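MHC class I-like protein MILL2 (Mus musculus, PDB 6A97) binds heparan sulfate proteoglycans on the surface of fibroblasts and is a GPI-anchored member of the MHC class I family. Local coordinates at residues K39-V44 and N57-E62; A98-Q103 and M162-H167; L117-L122 and I181-L186; G215-T220 and V268-E273; Y227-T232 and F247-I252. All coordinates share one frame; numbering follows the deposited sequence.

In the fold
Contacts 1, 2 and 3 belong to the alpha-1/alpha-2 platform, an eight-stranded antiparallel sheet carrying helices, while contacts 4 and 5 lie in the immunoglobulin-like alpha-3 domain. Contacts 1 and 2 touch where Thr40 packs on Ile101, Thr40 OG1 to Ile101 CG2 3.5 Å, although their centres are about 21 Å apart. Contact 3 reaches the same sheet as contact 1, its nearest atoms about 8 Å away. In alpha-3, contact 5 is nested along the chain inside the loop closed by contact 4, their centres about 27 Å apart. Contact 5 faces the platform, whereas contact 4 lies far off, centre to centre about 51 Å from contact 1, and meets a second subunit.

Contact 1. Residues K39-V44 and N57-E62; sequences KTQLLV and NGDSRE
Gln41 reaches across to Ser60 with its amide. The extended Gln41 chain (chi2 169°) carries OE1 past Gly58 to Ser60, Gln41 CD lying 3.3 Å from Gly58 O on the way. There Gln41 OE1 accepts weakly from Ser60 N at 3.2 Å; the Ser60 hydroxyl is modelled too close to the same oxygen for its bond to be trusted in detail. On the other branch of the amide, Gln41 NE2 lies beside Asp59, 3.5 Å from Asp59 CA. One main-chain bond joins the segments, from Gly58 N to Leu42 O at 2.9 Å, and it is nearly straight at the hydrogen.

This is where strands 42-48 and 51-57 of the class I platform sheet part: Leu43 and Asn57 form an antiparallel non-hydrogen-bonded pair, after which 57-62 turns off into a loop.

The apolar touch belongs to that pair. Leu43 CD1 rests on Asn57 CB at 3.6 Å, the two side chains crossing at a slant, and a chain of another protein packs against Leu43.

Inside the loop, two Asx turns follow one another. Asn57 OD1 accepts from Asp59 N, which stands above the carbonyl plane, and also from His32 NE2; Asp59 OD1 takes the N-H of Arg61 from above its carboxylate plane, within the type I turn from Asp59 to Glu62.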
# COMPACT_ATOMS: atom_id res chain seq x y z
N LYS A 39 -15.36 22.38 -37.17
CA LYS A 39 -14.10 21.81 -37.65
C LYS A 39 -13.17 21.29 -36.55
O LYS A 39 -12.22 20.56 -36.85
CB LYS A 39 -13.35 22.84 -38.49
CG LYS A 39 -13.71 22.80 -39.97
CD LYS A 39 -14.42 24.05 -40.43
CE LYS A 39 -14.90 23.92 -41.87
NZ LYS A 39 -15.62 25.14 -42.34
N THR A 40 -13.42 21.66 -35.30
CA THR A 40 -12.57 21.19 -34.20
C THR A 40 -12.66 19.67 -34.06
O THR A 40 -13.74 19.10 -33.89
CB THR A 40 -12.95 21.84 -32.86
OG1 THR A 40 -12.63 23.24 -32.90
CG2 THR A 40 -12.19 21.18 -31.72
N GLN A 41 -11.51 19.01 -34.14
CA GLN A 41 -11.45 17.56 -34.02
C GLN A 41 -11.22 17.17 -32.56
O GLN A 41 -10.49 17.85 -31.84
CB GLN A 41 -10.34 16.99 -34.90
CG GLN A 41 -10.50 17.33 -36.38
CD GLN A 41 -9.26 16.99 -37.20
OE1 GLN A 41 -9.35 16.71 -38.39
NE2 GLN A 41 -8.10 17.01 -36.55
N LEU A 42 -11.86 16.08 -32.14
CA LEU A 42 -11.86 15.68 -30.74
C LEU A 42 -11.24 14.31 -30.54
O LEU A 42 -11.42 13.41 -31.37
CB LEU A 42 -13.29 15.67 -30.19
CG LEU A 42 -14.08 16.98 -30.17
CD1 LEU A 42 -15.50 16.72 -29.70
CD2 LEU A 42 -13.40 18.03 -29.29
N LEU A 43 -10.53 14.14 -29.43
CA LEU A 43 -10.13 12.82 -28.97
C LEU A 43 -11.01 12.43 -27.80
O LEU A 43 -11.07 13.15 -26.80
CB LEU A 43 -8.65 12.77 -28.57
CG LEU A 43 -8.19 11.47 -27.89
CD1 LEU A 43 -8.34 10.24 -28.81
CD2 LEU A 43 -6.75 11.60 -27.40
N VAL A 44 -11.72 11.32 -27.93
CA VAL A 44 -12.59 10.86 -26.86
C VAL A 44 -12.10 9.51 -26.36
O VAL A 44 -11.98 8.56 -27.14
CB VAL A 44 -14.06 10.75 -27.31
CG1 VAL A 44 -14.95 10.39 -26.12
CG2 VAL A 44 -14.54 12.05 -27.96
N ASN A 57 -10.91 8.94 -32.11
CA ASN A 57 -10.00 10.03 -32.39
C ASN A 57 -10.30 10.65 -33.74
O ASN A 57 -10.02 10.06 -34.78
CB ASN A 57 -8.55 9.53 -32.35
CG ASN A 57 -7.54 10.66 -32.44
OD1 ASN A 57 -7.91 11.82 -32.59
ND2 ASN A 57 -6.26 10.31 -32.35
N GLY A 58 -10.88 11.85 -33.73
CA GLY A 58 -11.28 12.51 -34.96
C GLY A 58 -10.15 13.23 -35.67
O GLY A 58 -10.39 13.98 -36.62
N ASP A 59 -8.93 13.03 -35.19
CA ASP A 59 -7.75 13.61 -35.84
C ASP A 59 -7.62 13.06 -37.26
O ASP A 59 -7.52 11.85 -37.45
CB ASP A 59 -6.49 13.33 -35.02
CG ASP A 59 -5.25 13.98 -35.60
OD1 ASP A 59 -5.35 14.72 -36.60
OD2 ASP A 59 -4.15 13.76 -35.04
N SER A 60 -7.63 13.96 -38.24
CA SER A 60 -7.57 13.58 -39.65
C SER A 60 -6.35 12.72 -39.99
O SER A 60 -6.40 11.91 -40.91
CB SER A 60 -7.55 14.83 -40.53
OG SER A 60 -8.78 15.53 -40.43
N ARG A 61 -5.28 12.89 -39.23
CA ARG A 61 -4.03 12.18 -39.49
C ARG A 61 -3.99 10.80 -38.84
O ARG A 61 -2.95 10.14 -38.84
CB ARG A 61 -2.85 13.02 -39.00
CG ARG A 61 -2.65 14.31 -39.78
CD ARG A 61 -1.47 15.12 -39.25
NE ARG A 61 -1.70 15.61 -37.89
CZ ARG A 61 -1.17 15.06 -36.80
NH1 ARG A 61 -0.38 14.00 -36.92
NH2 ARG A 61 -1.43 15.56 -35.61
N GLU A 62 -5.12 10.36 -38.30
CA GLU A 62 -5.19 9.05 -37.66
C GLU A 62 -5.72 7.99 -38.63
O GLU A 62 -6.76 8.18 -39.26
CB GLU A 62 -6.07 9.10 -36.41
CG GLU A 62 -5.96 7.89 -35.50
CD GLU A 62 -4.77 7.96 -34.56
OE1 GLU A 62 -3.66 8.27 -35.02
OE2 GLU A 62 -4.96 7.69 -33.35

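Contact 2. Residues A98-Q103 and M162-H167; sequences AEVINQ and MFWKTH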
# COMPACT_ATOMS: atom_id res chain seq x y z
N ALA A 98 -20.31 23.27 -28.03
CA ALA A 98 -20.08 24.06 -29.24
C ALA A 98 -19.76 25.52 -28.94
O ALA A 98 -18.86 26.10 -29.55
CB ALA A 98 -21.29 23.97 -30.17
N GLU A 99 -20.50 26.12 -28.01
CA GLU A 99 -20.32 27.55 -27.74
C GLU A 99 -19.03 27.82 -26.99
O GLU A 99 -18.35 28.81 -27.26
CB GLU A 99 -21.52 28.10 -26.97
CG GLU A 99 -22.00 29.46 -27.49
CD GLU A 99 -22.77 29.36 -28.80
OE1 GLU A 99 -22.87 28.26 -29.37
OE2 GLU A 99 -23.27 30.41 -29.26
N VAL A 100 -18.66 26.93 -26.06
CA VAL A 100 -17.38 27.06 -25.38
C VAL A 100 -16.24 26.94 -26.40
O VAL A 100 -15.29 27.72 -26.39
CB VAL A 100 -17.20 26.00 -24.27
CG1 VAL A 100 -15.75 25.95 -23.81
CG2 VAL A 100 -18.13 26.30 -23.10
N ILE A 101 -16.36 25.96 -27.29
CA ILE A 101 -15.36 25.77 -28.34
C ILE A 101 -15.25 27.00 -29.25
O ILE A 101 -14.14 27.44 -29.57
CB ILE A 101 -15.69 24.53 -29.20
CG1 ILE A 101 -15.43 23.25 -28.40
CG2 ILE A 101 -14.86 24.53 -30.47
CD1 ILE A 101 -15.84 21.98 -29.11
N ASN A 102 -16.39 27.55 -29.66
CA ASN A 102 -16.39 28.74 -30.51
C ASN A 102 -15.69 29.93 -29.85
O ASN A 102 -14.90 30.63 -30.48
CB ASN A 102 -17.81 29.12 -30.90
CG ASN A 102 -18.37 28.23 -32.00
OD1 ASN A 102 -17.64 27.83 -32.91
ND2 ASN A 102 -19.66 27.92 -31.93
N GLN A 103 -15.98 30.15 -28.57
CA GLN A 103 -15.43 31.29 -27.84
C GLN A 103 -13.93 31.14 -27.58
O GLN A 103 -13.19 32.10 -27.71
CB GLN A 103 -16.17 31.50 -26.51
CG GLN A 103 -17.64 31.86 -26.66
CD GLN A 103 -17.85 33.15 -27.46
OE1 GLN A 103 -17.14 34.14 -27.29
NE2 GLN A 103 -18.84 33.13 -28.36
N MET A 162 -20.60 35.33 -15.30
CA MET A 162 -21.89 35.39 -15.97
C MET A 162 -21.77 34.97 -17.43
O MET A 162 -22.59 34.21 -17.93
CB MET A 162 -22.47 36.81 -15.88
CG MET A 162 -22.89 37.21 -14.47
SD MET A 162 -23.44 38.93 -14.35
CE MET A 162 -24.24 39.16 -15.94
N PHE A 163 -20.72 35.45 -18.10
CA PHE A 163 -20.43 35.08 -19.48
C PHE A 163 -20.38 33.57 -19.67
O PHE A 163 -21.04 33.03 -20.57
CB PHE A 163 -19.11 35.71 -19.93
CG PHE A 163 -18.77 35.45 -21.37
CD1 PHE A 163 -18.07 34.31 -21.75
CD2 PHE A 163 -19.14 36.36 -22.36
CE1 PHE A 163 -17.76 34.07 -23.08
CE2 PHE A 163 -18.83 36.13 -23.69
CZ PHE A 163 -18.13 34.99 -24.05
N TRP A 164 -19.61 32.88 -18.84
CA TRP A 164 -19.42 31.44 -19.00
C TRP A 164 -20.62 30.65 -18.48
O TRP A 164 -20.89 29.55 -18.94
CB TRP A 164 -18.14 30.96 -18.29
CG TRP A 164 -16.89 31.44 -18.98
CD1 TRP A 164 -15.95 32.28 -18.48
CD2 TRP A 164 -16.48 31.13 -20.32
NE1 TRP A 164 -14.97 32.51 -19.41
CE2 TRP A 164 -15.27 31.82 -20.55
CE3 TRP A 164 -17.00 30.33 -21.34
CZ2 TRP A 164 -14.58 31.73 -21.76
CZ3 TRP A 164 -16.32 30.25 -22.54
CH2 TRP A 164 -15.11 30.94 -22.74
N LYS A 165 -21.36 31.22 -17.53
CA LYS A 165 -22.57 30.57 -17.04
C LYS A 165 -23.63 30.45 -18.14
O LYS A 165 -24.51 29.59 -18.07
CB LYS A 165 -23.14 31.32 -15.83
CG LYS A 165 -22.46 31.01 -14.51
CD LYS A 165 -23.15 31.74 -13.36
CE LYS A 165 -22.40 31.56 -12.04
NZ LYS A 165 -22.51 30.19 -11.48
N THR A 166 -23.55 31.31 -19.15
CA THR A 166 -24.54 31.32 -20.23
C THR A 166 -24.05 30.61 -21.50
O THR A 166 -24.87 30.17 -22.31
CB THR A 166 -24.96 32.76 -20.61
OG1 THR A 166 -23.90 33.40 -21.34
CG2 THR A 166 -25.30 33.57 -19.37
N HIS A 167 -22.74 30.51 -21.67
CA HIS A 167 -22.19 29.91 -22.89
C HIS A 167 -21.74 28.46 -22.68
O HIS A 167 -21.39 27.77 -23.63
CB HIS A 167 -21.02 30.74 -23.42
CG HIS A 167 -21.43 32.07 -23.97
ND1 HIS A 167 -21.54 33.20 -23.18
CD2 HIS A 167 -21.76 32.45 -25.22
CE1 HIS A 167 -21.92 34.22 -23.93
NE2 HIS A 167 -22.06 33.79 -25.17
O HOH W 1 -20.63 25.34 -24.77
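Helices 98-104 and 158-167 face each other across one end of the class I platform, one from alpha-1 and the other from alpha-2; the short segments run at 133° with axes 10.0 Å apart. Gln103 supplies much of the touching. The Gln103 chain, bent at chi2 (-59°), brings its OE1 to the edge of the Phe163 ring, 3.5 Å from Phe163 CZ and near the ring plane, with the amide turned 72° against the ring. Gln103 CB meets the benzo end of Trp164, 4.0 Å from CH2, and Trp164 in turn stacks edge-to-face with Phe140 of the sheet below. Glu99 CG comes in at the edge of the His167 imidazole, 3.8 Å from CD2. That ring is fixed by its own helix: His167 ND1 donates to Phe163 O at 2.7 Å, with the oxygen in the ring plane. A water between the backbones accepts from Val100 N and lies 2.8 Å from His167 O, to which it can donate.

Contact 3. Residues L117-L122 and I181-L186; sequences LGCELL and ICPAHL
A disulfide joins strand 113-121 to helix 171-193, with Cys119 SG bonded to Cys182 SG at 2.1 Å and the two cysteines pointing at one another. The two halves of the bridge are set differently. On the strand, SG sits between the backbone N and the carbonyl carbon (chi1 63°), a crowded position; on the helix, SG swings opposite the backbone N. With chi3 at -95°, the two CB-S bonds stand almost perpendicular about the S-S bond, close to the relaxed value for a disulfide.

Leu186, one helical turn beyond Cys182, extends its CD2 branch into the angle between two strand residues, Leu186 CD2 reaching Leu121 CB at 4.0 Å and Cys119 SG at 4.2 Å. Pro183 comes to the same sulfur with its ring, Pro183 CD lying 4.1 Å from Cys119 SG. The bridge is thus flanked by apolar carbon, with Leu25 of the adjoining strand touching Cys182 and Thr127 on the other neighbouring strand touching both Cys119 and Pro183. Strand and helix segments cross at -62°, their axes 7.7 Å apart.

This is the alpha-2 disulfide of class I molecules, joining the platform floor to the long alpha-2 helix that lies over it. Since the link is covalent and both cysteines are buried, it ties helix to sheet beyond what packing alone provides, and its sulfurs should be poorly accessible to reducing agents in solution.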
# COMPACT_ATOMS: atom_id res chain seq x y z
N LEU A 117 -15.94 13.88 -17.77
CA LEU A 117 -17.34 13.81 -17.39
C LEU A 117 -17.77 12.37 -17.30
O LEU A 117 -17.09 11.47 -17.79
CB LEU A 117 -18.18 14.59 -18.40
CG LEU A 117 -18.26 14.10 -19.85
CD1 LEU A 117 -19.53 13.28 -20.12
CD2 LEU A 117 -18.08 15.24 -20.84
N GLY A 118 -18.90 12.14 -16.64
CA GLY A 118 -19.42 10.79 -16.53
C GLY A 118 -20.30 10.59 -15.32
O GLY A 118 -20.87 11.54 -14.78
N CYS A 119 -20.42 9.34 -14.88
CA CYS A 119 -21.32 9.01 -13.79
C CYS A 119 -20.76 7.86 -12.98
O CYS A 119 -19.94 7.08 -13.46
CB CYS A 119 -22.71 8.65 -14.33
SG CYS A 119 -22.72 7.18 -15.39
N GLU A 120 -21.22 7.78 -11.74
CA GLU A 120 -20.74 6.77 -10.81
C GLU A 120 -21.92 6.00 -10.23
O GLU A 120 -22.82 6.59 -9.62
CB GLU A 120 -19.91 7.42 -9.70
CG GLU A 120 -19.26 6.46 -8.73
CD GLU A 120 -18.31 7.17 -7.78
OE1 GLU A 120 -17.33 6.54 -7.34
OE2 GLU A 120 -18.55 8.36 -7.48
N LEU A 121 -21.92 4.69 -10.43
CA LEU A 121 -22.96 3.84 -9.86
C LEU A 121 -22.61 3.49 -8.42
O LEU A 121 -21.58 2.88 -8.16
CB LEU A 121 -23.13 2.57 -10.70
CG LEU A 121 -24.16 1.55 -10.22
CD1 LEU A 121 -25.58 2.10 -10.37
CD2 LEU A 121 -24.00 0.24 -10.98
N LEU A 122 -23.47 3.90 -7.49
CA LEU A 122 -23.24 3.59 -6.08
C LEU A 122 -23.85 2.23 -5.75
O LEU A 122 -24.80 1.79 -6.40
CB LEU A 122 -23.84 4.67 -5.18
CG LEU A 122 -23.30 6.09 -5.38
CD1 LEU A 122 -23.90 7.04 -4.36
CD2 LEU A 122 -21.78 6.11 -5.30
N ILE A 181 -28.62 9.27 -19.66
CA ILE A 181 -27.90 8.65 -20.77
C ILE A 181 -26.63 7.93 -20.32
O ILE A 181 -26.47 6.73 -20.59
CB ILE A 181 -27.54 9.67 -21.87
CG1 ILE A 181 -28.78 10.06 -22.68
CG2 ILE A 181 -26.52 9.09 -22.83
CD1 ILE A 181 -29.72 11.02 -22.00
N CYS A 182 -25.74 8.64 -19.64
CA CYS A 182 -24.51 8.03 -19.12
C CYS A 182 -24.76 6.79 -18.25
O CYS A 182 -24.10 5.77 -18.45
CB CYS A 182 -23.67 9.06 -18.33
SG CYS A 182 -22.57 8.33 -17.09
N PRO A 183 -25.72 6.85 -17.29
CA PRO A 183 -25.96 5.63 -16.51
C PRO A 183 -26.44 4.44 -17.35
O PRO A 183 -26.10 3.30 -17.04
CB PRO A 183 -27.06 6.07 -15.52
CG PRO A 183 -26.89 7.54 -15.40
CD PRO A 183 -26.49 7.99 -16.77
N ALA A 184 -27.24 4.71 -18.38
CA ALA A 184 -27.70 3.64 -19.26
C ALA A 184 -26.53 3.03 -20.04
O ALA A 184 -26.44 1.82 -20.20
CB ALA A 184 -28.77 4.15 -20.21
N HIS A 185 -25.63 3.89 -20.51
CA HIS A 185 -24.41 3.43 -21.18
C HIS A 185 -23.57 2.55 -20.26
O HIS A 185 -23.15 1.46 -20.65
CB HIS A 185 -23.59 4.63 -21.67
CG HIS A 185 -24.19 5.34 -22.84
ND1 HIS A 185 -25.19 4.79 -23.61
CD2 HIS A 185 -23.92 6.55 -23.38
CE1 HIS A 185 -25.52 5.64 -24.57
NE2 HIS A 185 -24.77 6.72 -24.45
N LEU A 186 -23.32 3.04 -19.05
CA LEU A 186 -22.53 2.31 -18.07
C LEU A 186 -23.11 0.92 -17.82
O LEU A 186 -22.38 -0.06 -17.75
CB LEU A 186 -22.45 3.08 -16.75
CG LEU A 186 -21.77 2.36 -15.58
CD1 LEU A 186 -20.39 1.83 -15.97
CD2 LEU A 186 -21.66 3.29 -14.37

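Contact 4. Residues G215-T220 and V268-E273; sequences GRVTLT and VLPGQE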
# COMPACT_ATOMS: atom_id res chain seq x y z
N GLY A 215 28.55 3.04 -0.84
CA GLY A 215 28.62 2.23 0.37
C GLY A 215 27.28 1.64 0.77
O GLY A 215 27.05 1.34 1.94
N ARG A 216 26.39 1.47 -0.21
CA ARG A 216 25.04 1.02 0.07
C ARG A 216 24.61 -0.15 -0.81
O ARG A 216 25.26 -0.47 -1.81
CB ARG A 216 24.04 2.16 -0.11
CG ARG A 216 24.36 3.41 0.68
CD ARG A 216 24.02 3.24 2.15
NE ARG A 216 24.19 4.49 2.87
CZ ARG A 216 25.34 4.88 3.42
NH1 ARG A 216 26.42 4.12 3.33
NH2 ARG A 216 25.40 6.05 4.06
N VAL A 217 23.50 -0.77 -0.43
CA VAL A 217 22.83 -1.73 -1.28
C VAL A 217 21.40 -1.25 -1.49
O VAL A 217 20.67 -1.05 -0.53
CB VAL A 217 22.82 -3.15 -0.68
CG1 VAL A 217 21.92 -4.06 -1.50
CG2 VAL A 217 24.23 -3.71 -0.59
N THR A 218 21.02 -1.05 -2.74
CA THR A 218 19.65 -0.66 -3.04
C THR A 218 18.77 -1.89 -3.21
O THR A 218 19.01 -2.71 -4.10
CB THR A 218 19.57 0.21 -4.31
OG1 THR A 218 20.30 1.43 -4.10
CG2 THR A 218 18.12 0.56 -4.63
N LEU A 219 17.79 -2.04 -2.33
CA LEU A 219 16.82 -3.13 -2.42
C LEU A 219 15.60 -2.65 -3.18
O LEU A 219 14.99 -1.66 -2.81
CB LEU A 219 16.41 -3.62 -1.03
CG LEU A 219 17.53 -4.12 -0.11
CD1 LEU A 219 16.98 -4.45 1.28
CD2 LEU A 219 18.21 -5.33 -0.71
N THR A 220 15.25 -3.36 -4.25
CA THR A 220 14.09 -2.96 -5.03
C THR A 220 13.03 -4.05 -5.04
O THR A 220 13.29 -5.19 -5.43
CB THR A 220 14.47 -2.61 -6.47
OG1 THR A 220 15.42 -1.54 -6.46
CG2 THR A 220 13.24 -2.19 -7.27
N VAL A 268 20.08 0.30 2.07
CA VAL A 268 20.52 -0.24 3.34
C VAL A 268 22.02 -0.42 3.28
O VAL A 268 22.63 -0.24 2.23
CB VAL A 268 19.84 -1.59 3.66
CG1 VAL A 268 18.34 -1.46 3.52
CG2 VAL A 268 20.37 -2.68 2.73
N LEU A 269 22.61 -0.76 4.42
CA LEU A 269 24.04 -1.02 4.50
C LEU A 269 24.34 -2.47 4.10
O LEU A 269 23.52 -3.35 4.32
CB LEU A 269 24.57 -0.74 5.91
CG LEU A 269 24.28 0.66 6.45
CD1 LEU A 269 24.74 0.77 7.90
CD2 LEU A 269 24.94 1.72 5.58
N PRO A 270 25.52 -2.70 3.50
CA PRO A 270 25.94 -4.05 3.09
C PRO A 270 25.84 -5.06 4.23
O PRO A 270 26.35 -4.81 5.32
CB PRO A 270 27.40 -3.84 2.68
CG PRO A 270 27.46 -2.43 2.22
CD PRO A 270 26.50 -1.67 3.11
N GLY A 271 25.17 -6.18 3.98
CA GLY A 271 25.02 -7.21 4.99
C GLY A 271 23.71 -7.13 5.75
O GLY A 271 23.40 -8.01 6.55
N GLN A 272 22.94 -6.08 5.51
CA GLN A 272 21.68 -5.88 6.22
C GLN A 272 20.48 -6.51 5.51
O GLN A 272 19.40 -6.58 6.09
CB GLN A 272 21.40 -4.38 6.41
CG GLN A 272 22.10 -3.75 7.60
CD GLN A 272 21.54 -2.37 7.91
OE1 GLN A 272 21.24 -1.59 7.01
NE2 GLN A 272 21.37 -2.08 9.20
N GLU A 273 20.68 -6.95 4.27
CA GLU A 273 19.57 -7.42 3.43
C GLU A 273 18.62 -8.43 4.09
O GLU A 273 17.41 -8.29 3.95
CB GLU A 273 20.11 -8.02 2.12
CG GLU A 273 20.95 -7.06 1.29
CD GLU A 273 22.43 -7.19 1.55
OE1 GLU A 273 22.81 -7.40 2.73
OE2 GLU A 273 23.22 -7.10 0.59
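Two nearly straight bonds dock Val268 on Val217 in the tight part of this contact, an antiparallel hydrogen-bonded pair: Val217 N to Val268 O at 2.8 Å and Val268 N to Val217 O at 3.0 Å. On the buried side Leu219 crosses Val268 at about a right angle, Leu219 CD1 lying 4.0 Å from Val268 CG1, while the other branch, Leu219 CD2, meets Glu273 CG at 3.8 Å. Phe276 of the following strand touches both Leu219 and Val268. The Glu273 chain bends at chi2 (95°), which turns its carboxylate back over Val217, with Glu273 OE2 3.7 Å from Val217 CG2.

Toward the outer end the fit is thinner and more polar. Pro270 is exposed and touches mainly backbone, its CD 3.3 Å from Gly215 O. Arg216 and Leu269 lie side by side and point the same way, Leu269 CD2 resting over one face of the guanidinium, 3.6 Å from Arg216 NH1. In the guanidinium plane, NH1 also donates to Gly215 O, while NH2 forms a salt bridge with Asp59 of the second subunit. The Pro270 carbonyl accepts from Arg30 of that same subunit, so this looser side is an assembly surface.

After Val268 the chain reverses through a type II turn from Leu269 to Gln272, with Gly271 at its third position: the link that carries the chain between the two sheets of the C1-set immunoglobulin sandwich.

Contact 5. Residues Y227-T232 and F247-I252; sequences YTREAT and FRSETI
From Phe247 N a short bond of 2.6 Å runs to Ala231 O; the return bond, from Ala231 N to Phe247 O, is longer at 3.2 Å. Together they make Ala231 and Phe247 an antiparallel hydrogen-bonded pair in which each satisfies the other's backbone. Phe247 O is also approached by Glu230 CA in a CA-H...O contact of 3.5 Å. Ala231 O lies at the edge of the Phe247 ring, in its plane.

Arg229 reaches across with a chain extended from CG to NE. Arg229 NH1 donates to Ser249 O at 3.0 Å, in the plane of both guanidinium and carbonyl and on a lone pair, though bent at the hydrogen (140°). NE has a stronger partner in Glu51 of the platform, to which it is salt-bridged, while NH2 bonds weakly to Tyr260 OH. The guanidinium is therefore gripped from several directions, which should fix its rotation.

The loop closes on itself as well: Arg248 N donates almost straight to Thr251 OG1, and Arg248 O takes the N-H groups of both Thr251 and Ile252. Ile252 crosses the Arg229 chain at a slant, Ile252 CG2 3.7 Å from Arg229 CB.

Within the alpha-3 sandwich the pair joins edge strand 240-247 to strand 231-237; the Phe247 side chain packs against Ala262 and Val264 of strand 260-268 in the other sheet, and Ile252 and Ala231 both touch Leu226 of strand 217-226.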
# COMPACT_ATOMS: atom_id res chain seq x y z
N TYR A 227 -4.26 -6.87 -11.29
CA TYR A 227 -5.43 -6.84 -12.16
C TYR A 227 -6.13 -5.48 -12.14
O TYR A 227 -6.82 -5.12 -13.10
CB TYR A 227 -6.42 -7.94 -11.77
N THR A 228 -5.97 -4.75 -11.05
CA THR A 228 -6.52 -3.40 -10.94
C THR A 228 -5.42 -2.41 -10.60
O THR A 228 -4.26 -2.80 -10.44
CB THR A 228 -7.64 -3.31 -9.88
OG1 THR A 228 -7.07 -3.49 -8.57
CG2 THR A 228 -8.70 -4.38 -10.12
N ARG A 229 -5.78 -1.14 -10.48
CA ARG A 229 -4.80 -0.09 -10.22
C ARG A 229 -4.63 0.22 -8.73
O ARG A 229 -4.15 1.29 -8.37
CB ARG A 229 -5.20 1.19 -10.96
CG ARG A 229 -5.13 1.06 -12.47
CD ARG A 229 -5.89 2.18 -13.15
NE ARG A 229 -5.88 2.05 -14.60
CZ ARG A 229 -5.31 2.92 -15.42
NH1 ARG A 229 -4.71 4.00 -14.93
NH2 ARG A 229 -5.35 2.72 -16.73
N GLU A 230 -5.01 -0.72 -7.88
CA GLU A 230 -4.89 -0.52 -6.44
C GLU A 230 -3.97 -1.55 -5.80
O GLU A 230 -4.17 -2.76 -5.94
CB GLU A 230 -6.27 -0.57 -5.78
CG GLU A 230 -7.21 0.53 -6.24
CD GLU A 230 -8.56 0.46 -5.56
OE1 GLU A 230 -9.24 -0.59 -5.69
OE2 GLU A 230 -8.95 1.45 -4.91
N ALA A 231 -2.96 -1.06 -5.09
CA ALA A 231 -2.00 -1.92 -4.41
C ALA A 231 -1.19 -1.13 -3.40
O ALA A 231 -1.06 0.09 -3.51
CB ALA A 231 -1.08 -2.59 -5.42
N THR A 232 -0.66 -1.82 -2.40
CA THR A 232 0.27 -1.20 -1.47
C THR A 232 1.50 -2.07 -1.32
O THR A 232 1.41 -3.30 -1.25
CB THR A 232 -0.36 -0.97 -0.07
OG1 THR A 232 -0.71 -2.23 0.52
CG2 THR A 232 -1.60 -0.10 -0.17
N PHE A 247 -0.44 2.60 -4.04
CA PHE A 247 -0.56 2.93 -5.46
C PHE A 247 -2.03 3.00 -5.87
O PHE A 247 -2.84 2.16 -5.47
CB PHE A 247 0.19 1.91 -6.31
CG PHE A 247 1.67 1.86 -6.03
CD1 PHE A 247 2.16 1.04 -5.03
CD2 PHE A 247 2.55 2.66 -6.74
CE1 PHE A 247 3.52 0.99 -4.76
CE2 PHE A 247 3.91 2.62 -6.48
CZ PHE A 247 4.40 1.79 -5.49
N ARG A 248 -2.35 4.02 -6.66
CA ARG A 248 -3.72 4.21 -7.13
C ARG A 248 -3.73 4.47 -8.63
O ARG A 248 -2.70 4.39 -9.29
CB ARG A 248 -4.39 5.36 -6.37
CG ARG A 248 -4.63 5.07 -4.90
CD ARG A 248 -5.26 6.24 -4.18
NE ARG A 248 -5.46 5.97 -2.76
CZ ARG A 248 -4.59 6.31 -1.81
NH1 ARG A 248 -3.46 6.93 -2.12
NH2 ARG A 248 -4.85 6.02 -0.54
N SER A 249 -4.92 4.78 -9.16
CA SER A 249 -5.15 4.92 -10.59
C SER A 249 -4.09 5.74 -11.34
O SER A 249 -3.77 5.43 -12.49
CB SER A 249 -6.53 5.55 -10.83
OG SER A 249 -6.74 5.82 -12.20
N GLU A 250 -3.55 6.76 -10.69
CA GLU A 250 -2.68 7.71 -11.37
C GLU A 250 -1.21 7.62 -10.98
O GLU A 250 -0.39 8.42 -11.42
CB GLU A 250 -3.19 9.13 -11.14
CG GLU A 250 -4.41 9.49 -11.98
CD GLU A 250 -5.10 10.76 -11.52
OE1 GLU A 250 -4.54 11.46 -10.64
OE2 GLU A 250 -6.20 11.06 -12.04
N THR A 251 -0.87 6.64 -10.14
CA THR A 251 0.52 6.47 -9.70
C THR A 251 1.06 5.08 -9.99
O THR A 251 2.27 4.86 -10.01
CB THR A 251 0.67 6.76 -8.20
OG1 THR A 251 -0.28 5.97 -7.47
CG2 THR A 251 0.43 8.24 -7.91
N ILE A 252 0.16 4.12 -10.19
CA ILE A 252 0.55 2.75 -10.50
C ILE A 252 1.07 2.67 -11.95
O ILE A 252 0.66 3.45 -12.81
CB ILE A 252 -0.62 1.77 -10.28
CG1 ILE A 252 -0.10 0.37 -9.92
CG2 ILE A 252 -1.56 1.74 -11.48
CD1 ILE A 252 -1.17 -0.55 -9.36